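Local coordinates for protein ferric-chelate reductase (NAD(P)H) (Archaeoglobus fulgidus, PDB 1I0R) that reduces ferric iron held in siderophores and other chelators, using NADH or NADPH as electron donor and FMN or FAD as cofactor, and works as a homodimer, at residues A111-K116 with G131-A136; G60-S65 with A115-E120; V66-T71 with V138-E143. One frame throughout, in Å; residues are numbered along the deposited sequence.

Contact 1: residues A111-K116 with G131-A136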
loop_
_atom_site.group_PDB
_atom_site.type_symbol
_atom_site.label_atom_id
_atom_site.label_comp_id
_atom_site.label_asym_id
_atom_site.label_seq_id
_atom_site.Cartn_x
_atom_site.Cartn_y
_atom_site.Cartn_z
ATOM N N ALA B 111 1.042 -10.709 12.575
ATOM C CA ALA B 111 2.453 -10.354 12.657
ATOM C C ALA B 111 2.625 -8.958 13.257
ATOM O O ALA B 111 1.684 -8.166 13.273
ATOM C CB ALA B 111 3.092 -10.378 11.255
ATOM N N VAL B 112 3.818 -8.680 13.767
ATOM C CA VAL B 112 4.162 -7.369 14.306
ATOM C C VAL B 112 5.513 -6.959 13.759
ATOM O O VAL B 112 6.391 -7.803 13.532
ATOM C CB VAL B 112 4.194 -7.329 15.867
ATOM C CG1 VAL B 112 2.777 -7.438 16.402
ATOM C CG2 VAL B 112 5.077 -8.447 16.428
ATOM N N ILE B 113 5.667 -5.659 13.518
ATOM C CA ILE B 113 6.899 -5.104 12.992
ATOM C C ILE B 113 7.255 -3.896 13.827
ATOM O O ILE B 113 6.369 -3.135 14.219
ATOM C CB ILE B 113 6.681 -4.651 11.517
ATOM C CG1 ILE B 113 6.257 -5.859 10.681
ATOM C CG2 ILE B 113 7.912 -3.958 10.978
ATOM C CD1 ILE B 113 5.727 -5.471 9.294
ATOM N N GLU B 114 8.545 -3.736 14.113
ATOM C CA GLU B 114 9.029 -2.601 14.885
ATOM C C GLU B 114 9.975 -1.837 13.966
ATOM O O GLU B 114 10.789 -2.454 13.256
ATOM C CB GLU B 114 9.750 -3.116 16.139
ATOM C CG GLU B 114 10.319 -2.058 17.032
ATOM C CD GLU B 114 10.917 -2.650 18.309
ATOM O OE1 GLU B 114 11.251 -3.857 18.317
ATOM O OE2 GLU B 114 11.053 -1.896 19.289
ATOM N N ALA B 115 9.873 -0.505 13.953
ATOM C CA ALA B 115 10.727 0.303 13.070
ATOM C C ALA B 115 11.225 1.614 13.677
ATOM O O ALA B 115 10.559 2.193 14.534
ATOM C CB ALA B 115 9.955 0.607 11.741
ATOM N N LYS B 116 12.415 2.062 13.266
ATOM C CA LYS B 116 12.927 3.355 13.725
ATOM C C LYS B 116 12.805 4.294 12.512
ATOM O O LYS B 116 13.164 3.906 11.393
ATOM C CB LYS B 116 14.398 3.293 14.195
ATOM C CG LYS B 116 15.402 2.938 13.112
ATOM C CD LYS B 116 16.848 3.129 13.575
ATOM C CE LYS B 116 17.813 3.070 12.368
ATOM N NZ LYS B 116 19.263 3.197 12.757
ATOM N N GLY B 131 10.265 4.112 8.022
ATOM C CA GLY B 131 11.014 3.483 9.095
ATOM C C GLY B 131 11.859 2.305 8.666
ATOM O O GLY B 131 11.479 1.517 7.795
ATOM N N GLU B 132 13.019 2.155 9.291
ATOM C CA GLU B 132 13.857 1.014 8.987
ATOM C C GLU B 132 13.402 -0.074 9.963
ATOM O O GLU B 132 13.349 0.172 11.163
ATOM C CB GLU B 132 15.327 1.366 9.209
ATOM C CG GLU B 132 16.256 0.289 8.703
ATOM C CD GLU B 132 17.732 0.685 8.759
ATOM O OE1 GLU B 132 18.093 1.803 8.304
ATOM O OE2 GLU B 132 18.531 -0.142 9.249
ATOM N N ALA B 133 13.051 -1.251 9.461
ATOM C CA ALA B 133 12.588 -2.341 10.327
ATOM C C ALA B 133 13.723 -2.839 11.219
ATOM O O ALA B 133 14.820 -3.129 10.738
ATOM C CB ALA B 133 12.030 -3.492 9.477
ATOM N N VAL B 134 13.459 -2.926 12.521
ATOM C CA VAL B 134 14.488 -3.413 13.452
ATOM C C VAL B 134 14.132 -4.772 14.059
ATOM O O VAL B 134 14.996 -5.436 14.629
ATOM C CB VAL B 134 14.791 -2.381 14.553
ATOM C CG1 VAL B 134 15.463 -1.160 13.922
ATOM C CG2 VAL B 134 13.517 -1.968 15.283
ATOM N N ASP B 135 12.864 -5.163 13.969
ATOM C CA ASP B 135 12.413 -6.490 14.402
ATOM C C ASP B 135 11.098 -6.772 13.707
ATOM O O ASP B 135 10.410 -5.843 13.258
ATOM C CB ASP B 135 12.209 -6.593 15.923
ATOM C CG ASP B 135 12.184 -8.054 16.409
ATOM O OD1 ASP B 135 11.820 -8.287 17.589
ATOM O OD2 ASP B 135 12.529 -8.975 15.622
ATOM N N ALA B 136 10.751 -8.046 13.595
ATOM C CA ALA B 136 9.511 -8.428 12.964
ATOM C C ALA B 136 9.299 -9.896 13.260
ATOM O O ALA B 136 10.259 -10.680 13.261
ATOM C CB ALA B 136 9.597 -8.196 11.453
#

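Contact 2: residues G60-S65 with A115-E120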
loop_
_atom_site.group_PDB
_atom_site.type_symbol
_atom_site.label_atom_id
_atom_site.label_comp_id
_atom_site.label_asym_id
_atom_site.label_seq_id
_atom_site.Cartn_x
_atom_site.Cartn_y
_atom_site.Cartn_z
ATOM N N GLY B 60 10.366 9.086 17.183
ATOM C CA GLY B 60 11.177 8.537 16.117
ATOM C C GLY B 60 11.029 7.027 15.964
ATOM O O GLY B 60 11.918 6.379 15.425
ATOM N N ALA B 61 9.932 6.448 16.436
ATOM C CA ALA B 61 9.749 5.007 16.294
ATOM C C ALA B 61 8.281 4.637 16.198
ATOM O O ALA B 61 7.422 5.393 16.633
ATOM C CB ALA B 61 10.400 4.261 17.477
ATOM N N PHE B 62 7.996 3.492 15.594
ATOM C CA PHE B 62 6.621 3.031 15.499
ATOM C C PHE B 62 6.521 1.523 15.384
ATOM O O PHE B 62 7.493 0.836 15.006
ATOM C CB PHE B 62 5.862 3.727 14.318
ATOM C CG PHE B 62 6.371 3.383 12.924
ATOM C CD1 PHE B 62 5.915 2.243 12.254
ATOM C CD2 PHE B 62 7.253 4.239 12.267
ATOM C CE1 PHE B 62 6.348 1.967 10.935
ATOM C CE2 PHE B 62 7.686 3.983 10.959
ATOM C CZ PHE B 62 7.234 2.848 10.300
ATOM N N GLY B 63 5.347 1.008 15.730
ATOM C CA GLY B 63 5.103 -0.411 15.618
ATOM C C GLY B 63 3.922 -0.626 14.698
ATOM O O GLY B 63 3.078 0.267 14.564
ATOM N N VAL B 64 3.854 -1.795 14.070
ATOM C CA VAL B 64 2.740 -2.116 13.184
ATOM C C VAL B 64 2.224 -3.509 13.540
ATOM O O VAL B 64 3.005 -4.465 13.586
ATOM C CB VAL B 64 3.161 -2.155 11.670
ATOM C CG1 VAL B 64 1.977 -2.617 10.801
ATOM C CG2 VAL B 64 3.612 -0.776 11.215
ATOM N N SER B 65 0.925 -3.622 13.812
ATOM C CA SER B 65 0.304 -4.920 14.065
ATOM C C SER B 65 -0.569 -5.234 12.835
ATOM O O SER B 65 -1.446 -4.434 12.479
ATOM C CB SER B 65 -0.609 -4.858 15.287
ATOM O OG SER B 65 0.136 -4.510 16.436
ATOM N N ALA B 115 9.873 -0.505 13.953
ATOM C CA ALA B 115 10.727 0.303 13.070
ATOM C C ALA B 115 11.225 1.614 13.677
ATOM O O ALA B 115 10.559 2.193 14.534
ATOM C CB ALA B 115 9.955 0.607 11.741
ATOM N N LYS B 116 12.415 2.062 13.266
ATOM C CA LYS B 116 12.927 3.355 13.725
ATOM C C LYS B 116 12.805 4.294 12.512
ATOM O O LYS B 116 13.164 3.906 11.393
ATOM C CB LYS B 116 14.398 3.293 14.195
ATOM C CG LYS B 116 15.402 2.938 13.112
ATOM C CD LYS B 116 16.848 3.129 13.575
ATOM C CE LYS B 116 17.813 3.070 12.368
ATOM N NZ LYS B 116 19.263 3.197 12.757
ATOM N N VAL B 117 12.269 5.487 12.735
ATOM C CA VAL B 117 12.094 6.471 11.662
ATOM C C VAL B 117 13.416 6.986 11.127
ATOM O O VAL B 117 14.260 7.489 11.888
ATOM C CB VAL B 117 11.249 7.694 12.127
ATOM C CG1 VAL B 117 11.159 8.748 10.969
ATOM C CG2 VAL B 117 9.855 7.228 12.562
ATOM N N VAL B 118 13.592 6.896 9.810
ATOM C CA VAL B 118 14.817 7.367 9.182
ATOM C C VAL B 118 14.542 8.525 8.234
ATOM O O VAL B 118 15.472 9.165 7.767
ATOM C CB VAL B 118 15.543 6.242 8.403
ATOM C CG1 VAL B 118 16.077 5.187 9.385
ATOM C CG2 VAL B 118 14.591 5.614 7.388
ATOM N N LYS B 119 13.273 8.794 7.944
ATOM C CA LYS B 119 12.922 9.908 7.068
ATOM C C LYS B 119 11.459 10.241 7.198
ATOM O O LYS B 119 10.634 9.370 7.493
ATOM C CB LYS B 119 13.220 9.573 5.599
ATOM C CG LYS B 119 13.107 10.780 4.648
ATOM C CD LYS B 119 13.344 10.360 3.202
ATOM C CE LYS B 119 13.218 11.530 2.214
ATOM N NZ LYS B 119 14.341 12.510 2.299
ATOM N N GLU B 120 11.146 11.512 7.011
ATOM C CA GLU B 120 9.771 11.969 7.050
ATOM C C GLU B 120 9.487 12.687 5.741
ATOM O O GLU B 120 10.273 13.513 5.295
ATOM C CB GLU B 120 9.535 12.921 8.222
ATOM C CG GLU B 120 9.539 12.254 9.582
ATOM C CD GLU B 120 9.295 13.256 10.707
ATOM O OE1 GLU B 120 8.958 14.426 10.399
ATOM O OE2 GLU B 120 9.430 12.879 11.898
#

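Contact 3: residues V66-T71 with V138-E143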
loop_
_atom_site.group_PDB
_atom_site.type_symbol
_atom_site.label_atom_id
_atom_site.label_comp_id
_atom_site.label_asym_id
_atom_site.label_seq_id
_atom_site.Cartn_x
_atom_site.Cartn_y
_atom_site.Cartn_z
ATOM N N VAL B 66 -0.339 -6.368 12.172
ATOM C CA VAL B 66 -1.159 -6.719 11.002
ATOM C C VAL B 66 -2.361 -7.502 11.522
ATOM O O VAL B 66 -2.216 -8.624 12.016
ATOM C CB VAL B 66 -0.348 -7.570 9.993
ATOM C CG1 VAL B 66 -1.193 -7.845 8.730
ATOM C CG2 VAL B 66 0.927 -6.828 9.612
ATOM N N LEU B 67 -3.548 -6.912 11.417
ATOM C CA LEU B 67 -4.747 -7.557 11.957
ATOM C C LEU B 67 -5.237 -8.798 11.235
ATOM O O LEU B 67 -5.176 -8.884 10.014
ATOM C CB LEU B 67 -5.891 -6.544 12.047
ATOM C CG LEU B 67 -5.591 -5.333 12.933
ATOM C CD1 LEU B 67 -6.663 -4.244 12.756
ATOM C CD2 LEU B 67 -5.497 -5.808 14.385
ATOM N N GLU B 68 -5.708 -9.777 12.013
ATOM C CA GLU B 68 -6.221 -11.016 11.440
ATOM C C GLU B 68 -7.647 -10.822 10.925
ATOM O O GLU B 68 -8.380 -9.927 11.371
ATOM C CB GLU B 68 -6.179 -12.154 12.477
ATOM C CG GLU B 68 -7.166 -11.986 13.638
ATOM C CD GLU B 68 -7.122 -13.158 14.620
ATOM O OE1 GLU B 68 -7.010 -14.313 14.165
ATOM O OE2 GLU B 68 -7.210 -12.935 15.850
ATOM N N LEU B 69 -8.024 -11.661 9.963
ATOM C CA LEU B 69 -9.341 -11.601 9.338
ATOM C C LEU B 69 -10.510 -11.565 10.319
ATOM O O LEU B 69 -11.491 -10.852 10.106
ATOM C CB LEU B 69 -9.499 -12.805 8.400
ATOM C CG LEU B 69 -10.899 -13.094 7.854
ATOM C CD1 LEU B 69 -11.345 -11.956 6.940
ATOM C CD2 LEU B 69 -10.881 -14.426 7.105
ATOM N N GLU B 70 -10.397 -12.328 11.396
ATOM C CA GLU B 70 -11.473 -12.393 12.376
ATOM C C GLU B 70 -11.400 -11.410 13.540
ATOM O O GLU B 70 -12.022 -11.633 14.580
ATOM C CB GLU B 70 -11.586 -13.819 12.912
ATOM C CG GLU B 70 -12.227 -14.781 11.929
ATOM C CD GLU B 70 -12.382 -16.172 12.505
ATOM O OE1 GLU B 70 -11.352 -16.859 12.680
ATOM O OE2 GLU B 70 -13.535 -16.572 12.795
ATOM N N THR B 71 -10.658 -10.322 13.369
ATOM C CA THR B 71 -10.541 -9.317 14.419
ATOM C C THR B 71 -11.917 -8.729 14.735
ATOM O O THR B 71 -12.625 -8.280 13.842
ATOM C CB THR B 71 -9.598 -8.165 13.992
ATOM O OG1 THR B 71 -8.282 -8.683 13.751
ATOM C CG2 THR B 71 -9.511 -7.117 15.094
ATOM N N VAL B 138 6.214 -13.321 12.951
ATOM C CA VAL B 138 4.918 -13.851 12.564
ATOM C C VAL B 138 4.402 -14.474 13.855
ATOM O O VAL B 138 5.115 -15.247 14.493
ATOM C CB VAL B 138 5.038 -14.927 11.473
ATOM C CG1 VAL B 138 3.665 -15.518 11.192
ATOM C CG2 VAL B 138 5.616 -14.307 10.197
ATOM N N LEU B 139 3.177 -14.128 14.241
ATOM C CA LEU B 139 2.594 -14.610 15.497
ATOM C C LEU B 139 1.510 -15.670 15.351
ATOM O O LEU B 139 1.304 -16.493 16.254
ATOM C CB LEU B 139 1.995 -13.432 16.262
ATOM C CG LEU B 139 2.913 -12.239 16.517
ATOM C CD1 LEU B 139 2.088 -11.084 17.077
ATOM C CD2 LEU B 139 4.038 -12.639 17.467
ATOM N N LYS B 140 0.802 -15.638 14.232
ATOM C CA LYS B 140 -0.290 -16.572 14.006
ATOM C C LYS B 140 -0.344 -17.047 12.571
ATOM O O LYS B 140 0.163 -16.401 11.652
ATOM C CB LYS B 140 -1.634 -15.915 14.329
ATOM C CG LYS B 140 -1.736 -15.249 15.691
ATOM C CD LYS B 140 -2.940 -14.291 15.731
ATOM C CE LYS B 140 -4.277 -14.995 15.496
ATOM N NZ LYS B 140 -4.813 -15.668 16.720
ATOM N N ASP B 141 -1.015 -18.179 12.409
ATOM C CA ASP B 141 -1.213 -18.837 11.134
ATOM C C ASP B 141 -2.412 -18.231 10.387
ATOM O O ASP B 141 -2.641 -18.522 9.217
ATOM C CB ASP B 141 -1.444 -20.326 11.429
ATOM C CG ASP B 141 -1.673 -21.148 10.191
ATOM O OD1 ASP B 141 -2.654 -20.879 9.462
ATOM O OD2 ASP B 141 -0.873 -22.082 9.955
ATOM N N ALA B 142 -3.159 -17.365 11.062
ATOM C CA ALA B 142 -4.367 -16.750 10.507
ATOM C C ALA B 142 -4.263 -15.894 9.241
ATOM O O ALA B 142 -3.208 -15.342 8.929
ATOM C CB ALA B 142 -5.052 -15.942 11.591
ATOM N N GLU B 143 -5.392 -15.783 8.540
ATOM C CA GLU B 143 -5.498 -14.979 7.327
ATOM C C GLU B 143 -5.567 -13.522 7.767
ATOM O O GLU B 143 -6.037 -13.222 8.867
ATOM C CB GLU B 143 -6.764 -15.342 6.534
ATOM C CG GLU B 143 -6.779 -16.766 5.961
ATOM C CD GLU B 143 -5.509 -17.112 5.185
ATOM O OE1 GLU B 143 -5.152 -16.365 4.245
ATOM O OE2 GLU B 143 -4.864 -18.138 5.512
#

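Contact 1: residues A111-K116 with G131-A136
E114 is the residue around which strands 111-116 and 131-136 adjust their register, for it faces both V134 and D135 in a classic beta bulge. Its carbonyl oxygen takes a bond from V134 N at 2.8 Å, with the donor tilted 26° from the carbonyl plane, and a weak, longer one from D135 N. Its own N gives an almost straight bond to D135 O at 2.9 Å. Past the bulge the two backbone bonds of the pair K116 and E132 carry the antiparallel pairing on; the N-to-C directions of the two short segments are 130° apart. I113 with A136 and A115 with A133 are non-hydrogen-bonded pairs whose side chains form the buried face: I113 CG1 rests on A136 CB at 4.1 Å, while A115 CB sits against E132 O at 3.5 Å. On the other face E114 is also buried. Its extended chain, CG anti to the backbone N (chi1 179°), slides CG past V134 CG2 at 3.6 Å, and its OE2 is hydrogen-bonded to T100 OG1. E114 OE1 stands 4.5 Å from D135 OD1, a proximity of like charges that might raise the proton affinity of one carboxylate. The solvent side belongs to K116 and V134, which cross at about a right angle, CG to CG1 4.2 Å, with E132 and D135 partly exposed. Within the six-stranded antiparallel barrel these segments belong to the hairpin of strands 109-122 and 126-138, flanked by strands 61-67 and 40-47, and F6 of the second subunit packs on I113, A133 and A136.

Contact 2: residues G60-S65 with A115-E120
Neighbouring strands 61-67 and 109-122 of the closed antiparallel barrel meet here; G60, the first residue after helix 51-59 to leave helical geometry, has positive phi. F62 and A115 form a hydrogen-bonded pair: A115 N reaches F62 O at 2.9 Å, nearly along the C=O axis (173°), and F62 N gives the return bond to A115 O at 3.1 Å. Two residues earlier, V117 N bonds to G60 O from well above the carbonyl plane, 48° out of it. The pairing thus includes the residue that leaves the helix. Between these bonds lies the non-hydrogen-bonded pair A61 and K116. The F62 side chain points to the same face of the sheet as A115. V44 of strand 40-47 also touches F62, and the FMN-binding L46 has its side chain about 6 Å from that of F62. With CG placed between the backbone N and the carbonyl carbon (chi1 66°), the ring swings across to the partner strand. A115 CB then stands over one ring face, off-centre toward CZ and 4.0 Å from the centroid, in a CH-pi contact. V117 CG2 comes to the ring edge in its plane, 4.0 Å from F62 CD2, while also lying 3.6 Å from G60 C.

Contact 3: residues V66-T71 with V138-E143
E68 and L69 meet the segment 138-143 through one backbone bond, one long salt bridge and a little apolar packing. The bond runs from L69 N to E143 O at 2.8 Å, fairly straight at the hydrogen, with the donor tilted 33° from the carbonyl plane. The same oxygen also receives a CA-H...O contact from E68, CA to O 3.4 Å. The charged interaction pairs E68 with K140, whose side chains cross obliquely. The lysine folds back at its last two torsions (chi3 61°, chi4 81°), which lays CE against the carboxylate, 3.1 Å from E68 OE1. K140 NZ lies at long range near both carboxylate oxygens, 3.6 Å from E68 OE1 and 3.7 Å from E68 OE2. E68 OE2 has a firmer partner in H108 ND1, which is hydrogen-bonded to it. Structurally, the chain leaves strand 61-67 of the barrel and enters a type I beta turn from E68 to T71, in which E68 O accepts from both T71 N and T71 OG1. The loop that follows strand 126-138 and leads to helix 147-155 runs beside this turn. Apolar packing is slight: A142 CB lies 4.1 Å from E68 CB, and L69 CB is 4.2 Å from E143 CB. L69 also has its side chain about 4 Å from that of D149, a residue of the NADP(+) binding site.

Overall arrangement
Contacts 1 and 2 are neighbours on one barrel wall, their centres about 7 Å apart; strand 109-122 serves both, with A115 and K116 pairing with a different strand on either side. They also touch directly, through I113 O and V64 N at 2.9 Å, a probable hydrogen bond. Contact 3 lies further along strand 61-67, about 17 Å from contact 1 and 21 Å from contact 2, centre to centre. A111 O and V66 N, 2.9 Å apart, join its start to contact 1 by a probable hydrogen bond. Contact 2 approaches the FMN site, whereas contact 3 comes near the NADP(+) site; contacts 1 and 3 both touch the second subunit, as does K119 in contact 2.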